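Local coordinates for protein spydx (Streptococcus pyogenes, PDB 2J43) that binds alpha-glucans such as host lung glycogen through the paired family 41 carbohydrate-binding modules of a streptococcal pullulanase, at residues V159-K164 / N168-L173; G112-N117 / Y191-L196; K10-G15 / G19-W24; T44-K47 / G52-L55; D142-L147 / D182-Q187. All coordinates share one frame; numbering follows the deposited sequence. Where two conformers were deposited one is given.

Contact 1: V159-K164 / N168-L173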
# COMPACT_ATOMS: atom_id res chain seq x y z
N VAL A 159 6.11 12.30 -3.56
CA VAL A 159 6.97 13.00 -2.63
C VAL A 159 6.67 12.54 -1.21
O VAL A 159 5.52 12.25 -0.87
CB VAL A 159 6.80 14.52 -2.77
CG1 VAL A 159 5.40 14.95 -2.47
CG2 VAL A 159 7.92 15.23 -1.90
N ASP A 160 7.72 12.47 -0.39
CA ASP A 160 7.61 12.13 1.02
C ASP A 160 7.60 13.42 1.82
O ASP A 160 8.56 14.23 1.77
CB ASP A 160 8.77 11.23 1.46
CG ASP A 160 8.66 9.84 0.92
OD1 ASP A 160 7.52 9.34 0.88
OD2 ASP A 160 9.64 9.19 0.49
N VAL A 161 6.54 13.62 2.56
CA VAL A 161 6.29 14.85 3.30
C VAL A 161 6.40 14.66 4.82
O VAL A 161 5.55 14.00 5.42
CB VAL A 161 4.91 15.40 2.99
CG1 VAL A 161 4.69 16.77 3.67
CG2 VAL A 161 4.68 15.49 1.47
N PRO A 162 7.36 15.31 5.47
CA PRO A 162 7.41 15.24 6.94
C PRO A 162 6.22 15.94 7.58
O PRO A 162 5.89 17.03 7.15
CB PRO A 162 8.71 15.98 7.31
CG PRO A 162 9.42 16.28 6.05
CD PRO A 162 8.42 16.16 4.91
N LEU A 163 5.62 15.32 8.59
CA LEU A 163 4.46 15.82 9.30
C LEU A 163 4.91 16.45 10.65
O LEU A 163 5.97 16.14 11.17
CB LEU A 163 3.47 14.68 9.58
CG LEU A 163 2.98 13.78 8.43
CD1 LEU A 163 2.11 12.65 8.93
CD2 LEU A 163 2.17 14.63 7.51
N LYS A 164 4.09 17.37 11.16
CA LYS A 164 4.37 17.93 12.48
C LYS A 164 4.07 16.87 13.54
O LYS A 164 3.29 15.93 13.31
CB LYS A 164 3.56 19.21 12.71
CG LYS A 164 4.38 20.48 12.57
CD LYS A 164 3.56 21.74 12.90
CE LYS A 164 3.62 22.79 11.77
NZ LYS A 164 2.41 22.77 10.91
N ASN A 168 -2.78 15.87 12.71
CA ASN A 168 -4.12 15.30 12.47
C ASN A 168 -4.63 15.43 11.05
O ASN A 168 -5.35 14.55 10.60
CB ASN A 168 -5.17 16.01 13.33
CG ASN A 168 -4.92 15.84 14.81
OD1 ASN A 168 -4.73 14.72 15.29
ND2 ASN A 168 -4.92 16.95 15.53
N GLU A 169 -4.30 16.53 10.37
CA GLU A 169 -4.87 16.84 9.06
C GLU A 169 -3.82 17.51 8.14
O GLU A 169 -3.02 18.31 8.62
CB GLU A 169 -6.08 17.75 9.24
CG GLU A 169 -7.03 17.76 8.07
CD GLU A 169 -8.37 18.41 8.39
OE1 GLU A 169 -8.98 18.04 9.42
OE2 GLU A 169 -8.81 19.29 7.60
N ILE A 170 -3.77 17.09 6.88
CA ILE A 170 -2.89 17.72 5.89
C ILE A 170 -3.75 18.18 4.74
O ILE A 170 -4.76 17.58 4.43
CB ILE A 170 -1.77 16.73 5.38
CG1 ILE A 170 -0.82 17.39 4.37
CG2 ILE A 170 -2.37 15.52 4.68
CD1 ILE A 170 0.32 16.44 3.92
N GLY A 171 -3.34 19.28 4.12
CA GLY A 171 -3.93 19.74 2.89
C GLY A 171 -2.80 19.82 1.88
O GLY A 171 -1.63 20.06 2.21
N PHE A 172 -3.18 19.60 0.65
CA PHE A 172 -2.24 19.73 -0.45
C PHE A 172 -2.95 19.95 -1.78
O PHE A 172 -4.16 19.82 -1.93
CB PHE A 172 -1.29 18.51 -0.49
CG PHE A 172 -1.96 17.20 -0.79
CD1 PHE A 172 -2.06 16.70 -2.11
CD2 PHE A 172 -2.50 16.44 0.22
CE1 PHE A 172 -2.67 15.47 -2.34
CE2 PHE A 172 -3.08 15.20 -0.06
CZ PHE A 172 -3.15 14.75 -1.33
N LEU A 173 -2.15 20.33 -2.78
CA LEU A 173 -2.68 20.53 -4.11
C LEU A 173 -1.62 20.18 -5.10
O LEU A 173 -0.46 20.40 -4.86
CB LEU A 173 -3.13 21.99 -4.30
CG LEU A 173 -4.08 22.23 -5.46
CD1 LEU A 173 -5.39 21.44 -5.44
CD2 LEU A 173 -4.42 23.75 -5.62
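Ile170 reaches toward Val161 and Leu163, and its terminal methyl makes both apolar contacts between 159-164 and 168-173. Its CD1 lies 4.4 Å from Val161 CG1. Leu163 CD2 stands at the same remove, 4.4 Å, from Ile170 CD1. Ile170 can span the gap because its chain is fully stretched: CG1 points opposite the backbone N (chi1 -178°) and CD1 opposite CA (chi2 177°). Ile170 has two conformers, and the contacts described are those of one of them.

No hydrogen bond joins the segments. Val161 and Leu163 pair through their backbones with Leu114 and Gly112, at strand 113-119 and just before it. Lys164 makes its backbone bond to Asp135.

The charged groups are served away from the contact. Asp160 OD1 forms a salt bridge with Arg115 NE. Glu169 OE2 forms another with Lys134 NZ. Asp135 OD2 takes the backbone N-H of both Asn168 and Glu169.

Strands 156-162 and 170-176 belong to one sheet but are not neighbours in it. They meet here through side chains alone, across a buried interior. The chemistry is purely hydrophobic, with methyl groups in loose contact and no polar bond to fix their direction.

Contact 2: G112-N117 / Y191-L196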
# COMPACT_ATOMS: atom_id res chain seq x y z
N GLY A 112 5.75 9.31 10.79
CA GLY A 112 5.95 10.75 10.80
C GLY A 112 6.11 11.38 9.42
O GLY A 112 6.47 12.57 9.28
N TYR A 113 5.86 10.58 8.39
CA TYR A 113 5.87 11.09 7.02
C TYR A 113 4.57 10.63 6.34
O TYR A 113 3.98 9.63 6.71
CB TYR A 113 7.08 10.55 6.25
CG TYR A 113 8.44 11.09 6.66
CD1 TYR A 113 9.13 11.97 5.82
CD2 TYR A 113 9.07 10.68 7.84
CE1 TYR A 113 10.41 12.45 6.16
CE2 TYR A 113 10.35 11.18 8.20
CZ TYR A 113 11.01 12.05 7.34
OH TYR A 113 12.27 12.55 7.65
N LEU A 114 4.10 11.39 5.36
CA LEU A 114 3.03 10.95 4.48
C LEU A 114 3.64 10.97 3.08
O LEU A 114 4.17 11.99 2.65
CB LEU A 114 1.81 11.87 4.54
CG LEU A 114 0.60 11.39 3.73
CD1 LEU A 114 0.03 10.08 4.27
CD2 LEU A 114 -0.55 12.42 3.54
N ARG A 115 3.61 9.85 2.34
CA ARG A 115 3.88 9.89 0.90
C ARG A 115 2.63 10.25 0.11
O ARG A 115 1.58 9.59 0.24
CB ARG A 115 4.38 8.53 0.39
CG ARG A 115 4.70 8.54 -1.09
CD ARG A 115 5.55 7.37 -1.58
NE ARG A 115 6.86 7.33 -0.97
CZ ARG A 115 7.77 6.39 -1.23
NH1 ARG A 115 7.50 5.39 -2.06
NH2 ARG A 115 8.97 6.46 -0.66
N ILE A 116 2.75 11.26 -0.75
CA ILE A 116 1.72 11.63 -1.69
C ILE A 116 2.13 11.11 -3.05
O ILE A 116 3.12 11.55 -3.61
CB ILE A 116 1.54 13.15 -1.72
CG1 ILE A 116 1.07 13.63 -0.34
CG2 ILE A 116 0.60 13.53 -2.88
CD1 ILE A 116 1.03 15.17 -0.15
N ASN A 117 1.37 10.16 -3.58
CA ASN A 117 1.58 9.60 -4.89
C ASN A 117 0.63 10.26 -5.88
O ASN A 117 -0.57 10.44 -5.56
CB ASN A 117 1.26 8.09 -4.87
CG ASN A 117 2.15 7.29 -3.99
OD1 ASN A 117 3.26 6.93 -4.41
ND2 ASN A 117 1.72 7.04 -2.72
N TYR A 191 -6.99 19.17 -1.77
CA TYR A 191 -7.05 17.83 -1.20
C TYR A 191 -6.85 17.89 0.28
O TYR A 191 -5.94 18.52 0.77
CB TYR A 191 -5.93 16.97 -1.77
CG TYR A 191 -6.04 16.68 -3.22
CD1 TYR A 191 -6.99 15.82 -3.69
CD2 TYR A 191 -5.17 17.27 -4.14
CE1 TYR A 191 -7.10 15.53 -5.03
CE2 TYR A 191 -5.23 16.99 -5.45
CZ TYR A 191 -6.21 16.13 -5.94
OH TYR A 191 -6.26 15.91 -7.28
N LEU A 192 -7.69 17.18 1.03
CA LEU A 192 -7.60 17.15 2.47
C LEU A 192 -7.52 15.70 2.92
O LEU A 192 -8.23 14.84 2.40
CB LEU A 192 -8.86 17.81 3.06
CG LEU A 192 -8.72 19.16 3.79
CD1 LEU A 192 -7.66 20.14 3.19
CD2 LEU A 192 -10.12 19.84 3.89
N PHE A 193 -6.64 15.43 3.87
CA PHE A 193 -6.51 14.07 4.42
C PHE A 193 -6.31 14.09 5.90
O PHE A 193 -5.45 14.75 6.42
CB PHE A 193 -5.35 13.33 3.74
CG PHE A 193 -5.28 11.86 4.09
CD1 PHE A 193 -6.23 10.98 3.59
CD2 PHE A 193 -4.28 11.38 4.89
CE1 PHE A 193 -6.18 9.62 3.93
CE2 PHE A 193 -4.20 10.02 5.21
CZ PHE A 193 -5.15 9.16 4.72
N LYS A 194 -7.10 13.28 6.61
CA LYS A 194 -7.02 13.26 8.07
C LYS A 194 -7.07 11.84 8.67
O LYS A 194 -7.50 11.68 9.81
CB LYS A 194 -8.18 14.10 8.65
CG LYS A 194 -9.57 13.68 8.21
CD LYS A 194 -10.64 13.98 9.28
CE LYS A 194 -11.10 15.41 9.28
NZ LYS A 194 -12.38 15.57 10.07
N GLU A 195 -6.65 10.83 7.93
CA GLU A 195 -6.52 9.47 8.47
C GLU A 195 -5.04 9.10 8.66
O GLU A 195 -4.59 8.04 8.26
CB GLU A 195 -7.21 8.43 7.55
CG GLU A 195 -8.52 8.84 6.87
CD GLU A 195 -9.16 7.70 6.07
OE1 GLU A 195 -8.55 7.13 5.11
OE2 GLU A 195 -10.31 7.35 6.41
N LEU A 196 -4.25 9.99 9.28
CA LEU A 196 -2.79 9.76 9.36
C LEU A 196 -2.32 8.59 10.25
O LEU A 196 -1.15 8.19 10.16
CB LEU A 196 -2.07 11.03 9.81
CG LEU A 196 -2.26 12.29 8.96
CD1 LEU A 196 -1.68 13.50 9.72
CD2 LEU A 196 -1.62 12.17 7.59
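The Phe193 ring packs against Leu114, and its own chain lies over one face. There, above the ring centre, is the backbone N of Glu195, 3.7 Å from the plane. Leu114 CD2 approaches the ring obliquely, 4.1 Å from Phe193 CD2.

The same methyl of Leu114 also touches the second leucine. Leu114 CD2 and Leu196 CD2 meet methyl against methyl at 4.2 Å, the side chains crossing at about a right angle. Thus one methyl serves both partners. Leu114 holds CG opposite its backbone N (chi1 -175°), which carries CD2 out to this meeting point. Leu196 differs: its CA-CB bond does not aim at Leu114, and only its far end comes near.

There is no hydrogen bond between 112-117 and 191-196. Backbone bonds instead pair Leu114 with Val161 and Ile116 with Val159, in strand 156-162. Ile170 touches both Leu114 and Phe193, and Val202 also packs on Phe193. Leu196 rests on Ala167 as well.

The two segments approach through an apolar interior, from strand 113-119 and from strand 191-193 with the loop after it, in a seven-strand sheet that curls over. This is the core of a beta-sandwich, the fold of family 41 carbohydrate-binding modules.

Contact 3: K10-G15 / G19-W24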
# COMPACT_ATOMS: atom_id res chain seq x y z
N LYS A 10 6.51 -9.22 6.98
CA LYS A 10 7.62 -8.50 7.65
C LYS A 10 8.50 -9.44 8.48
O LYS A 10 9.76 -9.43 8.39
CB LYS A 10 7.07 -7.46 8.58
CG LYS A 10 8.17 -6.53 9.22
CD LYS A 10 8.47 -5.36 8.27
CE LYS A 10 9.98 -5.08 8.09
NZ LYS A 10 10.34 -4.42 6.81
N THR A 11 7.83 -10.22 9.31
CA THR A 11 8.52 -11.11 10.25
C THR A 11 7.78 -12.44 10.41
O THR A 11 6.64 -12.44 10.90
CB THR A 11 8.58 -10.48 11.64
OG1 THR A 11 9.10 -9.13 11.57
CG2 THR A 11 9.58 -11.22 12.52
N LEU A 12 8.47 -13.53 10.16
CA LEU A 12 7.89 -14.83 10.35
C LEU A 12 8.09 -15.30 11.78
O LEU A 12 8.93 -14.70 12.48
CB LEU A 12 8.54 -15.81 9.36
CG LEU A 12 8.35 -15.44 7.87
CD1 LEU A 12 9.08 -16.45 7.00
CD2 LEU A 12 6.91 -15.36 7.50
N PRO A 13 7.34 -16.31 12.20
CA PRO A 13 7.39 -16.77 13.60
C PRO A 13 8.84 -17.03 14.07
O PRO A 13 9.61 -17.72 13.40
CB PRO A 13 6.52 -18.01 13.58
CG PRO A 13 5.49 -17.69 12.47
CD PRO A 13 6.30 -17.04 11.43
N ALA A 14 9.16 -16.49 15.25
CA ALA A 14 10.51 -16.50 15.80
C ALA A 14 11.07 -17.90 15.93
O ALA A 14 10.44 -18.78 16.51
CB ALA A 14 10.50 -15.87 17.21
N GLY A 15 12.28 -18.08 15.42
CA GLY A 15 13.00 -19.32 15.56
C GLY A 15 12.54 -20.50 14.74
O GLY A 15 13.07 -21.58 14.89
N GLY A 19 11.57 -24.56 6.35
CA GLY A 19 11.29 -25.93 6.06
C GLY A 19 10.26 -26.58 6.92
O GLY A 19 9.84 -27.68 6.66
N SER A 20 9.93 -25.89 8.02
CA SER A 20 8.89 -26.31 8.95
C SER A 20 7.69 -25.41 8.98
O SER A 20 6.74 -25.74 9.69
CB SER A 20 9.48 -26.35 10.36
OG SER A 20 10.72 -27.14 10.36
N LEU A 21 7.73 -24.31 8.26
CA LEU A 21 6.62 -23.33 8.23
C LEU A 21 5.70 -23.51 7.02
O LEU A 21 6.14 -23.73 5.90
CB LEU A 21 7.15 -21.90 8.20
CG LEU A 21 7.77 -21.42 9.50
CD1 LEU A 21 8.49 -20.09 9.24
CD2 LEU A 21 6.67 -21.35 10.56
N GLY A 22 4.39 -23.39 7.26
CA GLY A 22 3.42 -23.41 6.18
C GLY A 22 2.50 -22.21 6.15
O GLY A 22 2.16 -21.64 7.22
N LEU A 23 2.07 -21.85 4.96
CA LEU A 23 1.03 -20.83 4.74
C LEU A 23 -0.23 -21.57 4.34
O LEU A 23 -0.35 -22.12 3.25
CB LEU A 23 1.42 -19.86 3.63
CG LEU A 23 0.46 -18.70 3.35
CD1 LEU A 23 0.28 -17.88 4.63
CD2 LEU A 23 0.93 -17.78 2.20
N TRP A 24 -1.22 -21.52 5.22
CA TRP A 24 -2.46 -22.28 5.14
C TRP A 24 -3.56 -21.27 4.75
O TRP A 24 -3.70 -20.24 5.40
CB TRP A 24 -2.78 -22.91 6.50
CG TRP A 24 -4.04 -23.73 6.49
CD1 TRP A 24 -5.33 -23.29 6.67
CD2 TRP A 24 -4.11 -25.14 6.30
NE1 TRP A 24 -6.19 -24.36 6.57
CE2 TRP A 24 -5.47 -25.51 6.32
CE3 TRP A 24 -3.14 -26.14 6.08
CZ2 TRP A 24 -5.89 -26.83 6.15
CZ3 TRP A 24 -3.55 -27.46 5.91
CH2 TRP A 24 -4.92 -27.80 5.94
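Leu21 turns its side chain toward Leu12 and Pro13 with CG opposite the carbonyl carbon (chi1 -72°) and CD1 opposite CA (chi2 169°). This sets CD1 between Leu12 and the proline ring, while CD2 goes to the ring alone. Leu12 has a similar first torsion (chi1 -61°), which brings a branch end as well as the root of its side chain to Leu21.

The distances are even. Leu12 CB and Leu12 CD1 both lie about 4.3 Å from Leu21 CD1. Leu21 CD2 lies 4.3 Å from Pro13 CG, the outer corner of the proline ring. Pro13 CD is nearly as close to Leu21 CD1, so the ring meets both methyls. Leu21 thus packs against two consecutive residues of the loop. CA-CB bonds of all three residues point across the contact.

No hydrogen bond links 10-15 with 19-24, and the contact is entirely apolar. Leu21 is buried, while Leu12 and Pro13 keep some exposure. The backbones stay well apart, with Pro13 CA and Leu21 CA 8.5 Å from each other. The side chains alone bridge this gap.

The loop follows strand 4-9 and leads into strand 21-27. Lys10, at its start, donates from NZ to Tyr51 O and makes a cation-pi contact with the Tyr51 ring. Leu21 pairs through its backbone with Met43. The loop lies against strand 21-27 of one sheet. Ile71, in strand 66-73 of that sheet, touches both Pro13 and Leu21, and Leu12 packs on Tyr53 in strand 53-58 of the other sheet.

Contact 4: T44-K47 / G52-L55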
# COMPACT_ATOMS: atom_id res chain seq x y z
N THR A 44 9.24 -22.63 2.31
CA THR A 44 10.45 -22.73 1.48
C THR A 44 10.33 -22.06 0.13
O THR A 44 11.35 -21.62 -0.42
CB THR A 44 10.92 -24.19 1.26
OG1 THR A 44 9.94 -24.97 0.60
CG2 THR A 44 11.23 -24.89 2.56
N LYS A 45 9.11 -21.93 -0.41
CA LYS A 45 8.83 -21.27 -1.67
C LYS A 45 8.87 -19.73 -1.59
O LYS A 45 8.86 -19.06 -2.62
CB LYS A 45 7.54 -21.80 -2.29
CG LYS A 45 7.65 -23.30 -2.69
CD LYS A 45 6.28 -23.91 -3.03
CE LYS A 45 6.33 -25.38 -3.43
NZ LYS A 45 4.97 -25.98 -3.67
N ALA A 46 8.89 -19.21 -0.36
CA ALA A 46 9.00 -17.77 -0.12
C ALA A 46 10.37 -17.28 -0.51
O ALA A 46 11.33 -18.03 -0.48
CB ALA A 46 8.70 -17.44 1.33
N LYS A 47 10.45 -16.02 -0.88
CA LYS A 47 11.75 -15.42 -1.25
C LYS A 47 11.98 -14.23 -0.40
O LYS A 47 11.02 -13.57 0.00
CB LYS A 47 11.75 -15.04 -2.70
CG LYS A 47 11.99 -16.23 -3.56
CD LYS A 47 12.22 -15.86 -5.02
CE LYS A 47 12.48 -17.08 -5.83
NZ LYS A 47 13.60 -17.76 -5.19
N GLY A 52 10.93 -8.18 3.92
CA GLY A 52 10.85 -9.42 4.65
C GLY A 52 10.89 -10.64 3.75
O GLY A 52 11.95 -10.94 3.14
N TYR A 53 9.81 -11.42 3.77
CA TYR A 53 9.66 -12.51 2.82
C TYR A 53 8.40 -12.31 2.01
O TYR A 53 7.47 -11.63 2.46
CB TYR A 53 9.58 -13.87 3.54
CG TYR A 53 10.91 -14.35 4.05
CD1 TYR A 53 11.69 -15.23 3.30
CD2 TYR A 53 11.41 -13.90 5.25
CE1 TYR A 53 12.92 -15.67 3.77
CE2 TYR A 53 12.66 -14.32 5.73
CZ TYR A 53 13.40 -15.20 4.98
OH TYR A 53 14.65 -15.63 5.45
N TYR A 54 8.35 -12.85 0.81
CA TYR A 54 7.10 -12.84 0.10
C TYR A 54 6.83 -14.18 -0.57
O TYR A 54 7.74 -14.97 -0.88
CB TYR A 54 7.03 -11.70 -0.94
CG TYR A 54 7.97 -11.88 -2.13
CD1 TYR A 54 7.49 -12.37 -3.34
CD2 TYR A 54 9.33 -11.62 -2.01
CE1 TYR A 54 8.37 -12.57 -4.44
CE2 TYR A 54 10.23 -11.83 -3.08
CZ TYR A 54 9.72 -12.30 -4.29
OH TYR A 54 10.60 -12.52 -5.34
N LEU A 55 5.54 -14.43 -0.77
CA LEU A 55 5.04 -15.68 -1.28
C LEU A 55 3.76 -15.37 -2.08
O LEU A 55 2.89 -14.65 -1.55
CB LEU A 55 4.82 -16.62 -0.10
CG LEU A 55 4.38 -18.03 -0.40
CD1 LEU A 55 5.26 -18.74 -1.44
CD2 LEU A 55 4.41 -18.77 0.92
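Lys47 and Tyr54 are joined by a reciprocal pair of backbone hydrogen bonds, the antiparallel hydrogen-bonded pair of this contact. Lys47 N donates to Tyr54 O over 2.9 Å. The return bond, from Tyr54 N to Lys47 O, is also 2.9 Å. Each is fairly straight, 160° at the hydrogen.

Both carbonyl oxygens take a second, weaker contact from a CA-H group. Ala46 CA lies 3.2 Å from Tyr54 O. Tyr53 CA lies 3.3 Å from Lys47 O. Each oxygen is therefore approached by one N-H and one C-H of the opposite segment.

Side chains add three packing contacts. The first is Lys47 against Tyr54, where Lys47 CB is 3.6 Å from Tyr54 CE2 and its CD passes the phenol oxygen. Tyr54 has CG between its backbone N and carbonyl carbon (chi1 69°), which turns the CE2 side of the ring to Lys47 CB; the two side chains cross obliquely, and CB stands off the ring plane. The lysine tip leads away. The second is Ala46, which makes the apolar pairs: its CB meets Tyr53 CD1 at 4.2 Å and lies about as far from Leu55 CB. The third is Leu55, whose CD1 reaches the backbone of Lys45, 3.7 Å from Lys45 C.

Within the turn, Asp49 OD1 accepts a bond from Gly52 N. Leu55 and Tyr53 pair on their other side with Met7 and Phe9 of strand 4-9. Strands 47-48 and 53-58 form a beta hairpin, with 47-48 as the outermost strand of a five-strand mixed sheet.

Contact 5: D142-L147 / D182-Q187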
# COMPACT_ATOMS: atom_id res chain seq x y z
N ASP A 142 6.37 30.46 -1.55
CA ASP A 142 6.62 31.06 -2.88
C ASP A 142 5.83 30.40 -3.99
O ASP A 142 6.36 29.87 -4.96
CB ASP A 142 8.13 31.11 -3.19
CG ASP A 142 8.92 31.85 -2.12
OD1 ASP A 142 8.64 33.05 -1.89
OD2 ASP A 142 9.76 31.30 -1.39
N TRP A 143 4.51 30.49 -3.87
CA TRP A 143 3.62 30.03 -4.91
C TRP A 143 4.06 30.36 -6.33
O TRP A 143 4.37 31.51 -6.59
CB TRP A 143 2.25 30.66 -4.63
CG TRP A 143 1.25 30.25 -5.60
CD1 TRP A 143 0.95 30.85 -6.77
CD2 TRP A 143 0.40 29.12 -5.50
NE1 TRP A 143 -0.05 30.17 -7.42
CE2 TRP A 143 -0.41 29.09 -6.65
CE3 TRP A 143 0.24 28.11 -4.55
CZ2 TRP A 143 -1.36 28.10 -6.87
CZ3 TRP A 143 -0.73 27.14 -4.78
CH2 TRP A 143 -1.50 27.14 -5.91
N PRO A 144 4.05 29.42 -7.29
CA PRO A 144 3.68 28.02 -7.14
C PRO A 144 4.85 27.03 -6.93
O PRO A 144 4.72 25.86 -7.33
CB PRO A 144 3.05 27.74 -8.50
CG PRO A 144 4.03 28.45 -9.45
CD PRO A 144 4.38 29.71 -8.71
N ASN A 145 5.93 27.46 -6.26
CA ASN A 145 7.09 26.54 -6.12
C ASN A 145 6.97 25.49 -4.98
O ASN A 145 7.62 25.52 -3.93
CB ASN A 145 8.40 27.30 -6.05
CG ASN A 145 9.62 26.46 -6.44
OD1 ASN A 145 9.54 25.26 -6.77
ND2 ASN A 145 10.75 27.09 -6.36
N GLY A 146 6.18 24.49 -5.23
CA GLY A 146 6.02 23.45 -4.23
C GLY A 146 7.05 22.35 -4.36
O GLY A 146 8.08 22.50 -4.99
N LEU A 147 6.75 21.19 -3.79
CA LEU A 147 7.69 20.10 -3.78
C LEU A 147 7.66 19.41 -5.12
O LEU A 147 6.60 19.03 -5.64
CB LEU A 147 7.32 19.08 -2.69
CG LEU A 147 7.08 19.61 -1.27
CD1 LEU A 147 6.50 18.54 -0.38
CD2 LEU A 147 8.33 20.25 -0.67
N ASP A 182 -4.85 30.69 -12.89
CA ASP A 182 -5.66 29.65 -12.24
C ASP A 182 -5.31 28.26 -12.76
O ASP A 182 -5.41 27.27 -12.00
CB ASP A 182 -7.15 29.93 -12.42
CG ASP A 182 -7.66 31.06 -11.50
OD1 ASP A 182 -6.88 31.68 -10.74
OD2 ASP A 182 -8.87 31.37 -11.47
N ALA A 183 -4.82 28.19 -14.00
CA ALA A 183 -4.36 26.94 -14.63
C ALA A 183 -3.14 26.26 -13.97
O ALA A 183 -2.81 25.12 -14.26
CB ALA A 183 -4.09 27.17 -16.11
N ILE A 184 -2.49 26.95 -13.05
CA ILE A 184 -1.41 26.33 -12.26
C ILE A 184 -2.02 25.23 -11.39
O ILE A 184 -1.38 24.21 -11.12
CB ILE A 184 -0.69 27.39 -11.43
CG1 ILE A 184 0.15 28.32 -12.32
CG2 ILE A 184 0.21 26.76 -10.39
CD1 ILE A 184 0.74 29.54 -11.54
N LYS A 185 -3.25 25.42 -10.92
CA LYS A 185 -3.91 24.34 -10.15
C LYS A 185 -4.39 23.24 -11.11
O LYS A 185 -5.20 23.49 -12.01
CB LYS A 185 -5.09 24.89 -9.38
CG LYS A 185 -4.69 25.95 -8.41
CD LYS A 185 -5.94 26.45 -7.64
CE LYS A 185 -5.58 27.28 -6.51
NZ LYS A 185 -6.81 27.64 -5.68
N VAL A 186 -3.89 22.02 -10.95
CA VAL A 186 -4.23 20.96 -11.90
C VAL A 186 -5.73 20.71 -11.86
O VAL A 186 -6.37 20.50 -12.91
CB VAL A 186 -3.41 19.68 -11.64
CG1 VAL A 186 -3.93 18.51 -12.48
CG2 VAL A 186 -1.99 19.96 -12.01
N GLN A 187 -6.27 20.73 -10.68
CA GLN A 187 -7.70 20.96 -10.47
C GLN A 187 -7.90 21.87 -9.25
O GLN A 187 -7.00 22.05 -8.44
CB GLN A 187 -8.43 19.60 -10.37
CG GLN A 187 -7.96 18.68 -9.24
CD GLN A 187 -8.40 19.14 -7.88
OE1 GLN A 187 -7.61 19.18 -6.92
NE2 GLN A 187 -9.68 19.50 -7.79
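Trp143 and Pro144, which pack on Ile184, sit in a tight turn held by the hydrogen bond from Asn145 N to Asp142 O, 2.8 Å. The peptide before Pro144 is cis, so the turn is of the type VI kind. A second bond, Gly146 N to Pro144 O, closes an inverse gamma turn centred on Asn145. The facing segment has a turn of its own, in which Lys185 N donates to Asp182 O over 3.0 Å. None of these bonds crosses between the segments.

The crossing contact is apolar. Ile184 CG2 is the main probe, 3.5 Å from Pro144 CB and 4.1 Å from Trp143 CZ2. Ile184 CD1 adds a looser touch on Pro144 CG at 4.0 Å. The isoleucine and proline side chains meet at about a right angle. Pro144 also backs the indole, with its CB over one face but offset toward the rim.

Trp143 extends with CG opposite its backbone N (chi1 -179°), which carries the six-membered ring out to the second segment. There its CH2 meets Lys185 CE at 4.1 Å, the extended lysine chain passing at about a right angle. The contact is with a methylene group.

Leu175 of strand 170-176 packs on both Trp143 and Pro144, and Trp131 meets Trp143 edge-to-face. The contact joins two loops of the C-terminal module, after strands 128-134 and 170-176. Such a tryptophan pair is consistent with the aromatic glucan-binding surface known in family 41 modules.

In the fold
Contact 3 comes first from the N terminus. It closes the short loop between strands 4-9 and 21-27. Contact 4 follows in series and closes the hairpin of 47-48 and 53-58. The two touch, for example Leu23 on Leu55, and tie the two sheets of the first module together. The second module holds the rest. Contact 2 closes the widest loop, from strand 113-119 to 191-193. Contact 5 nests inside it, and contact 1 nests inside contact 5. Contacts 1 and 2 share one core, with centres about 5 Å apart, while contact 5 joins outer loops. Contacts 1 and 3 lie on opposite sides of the chain's centre, their centres about 36 Å apart.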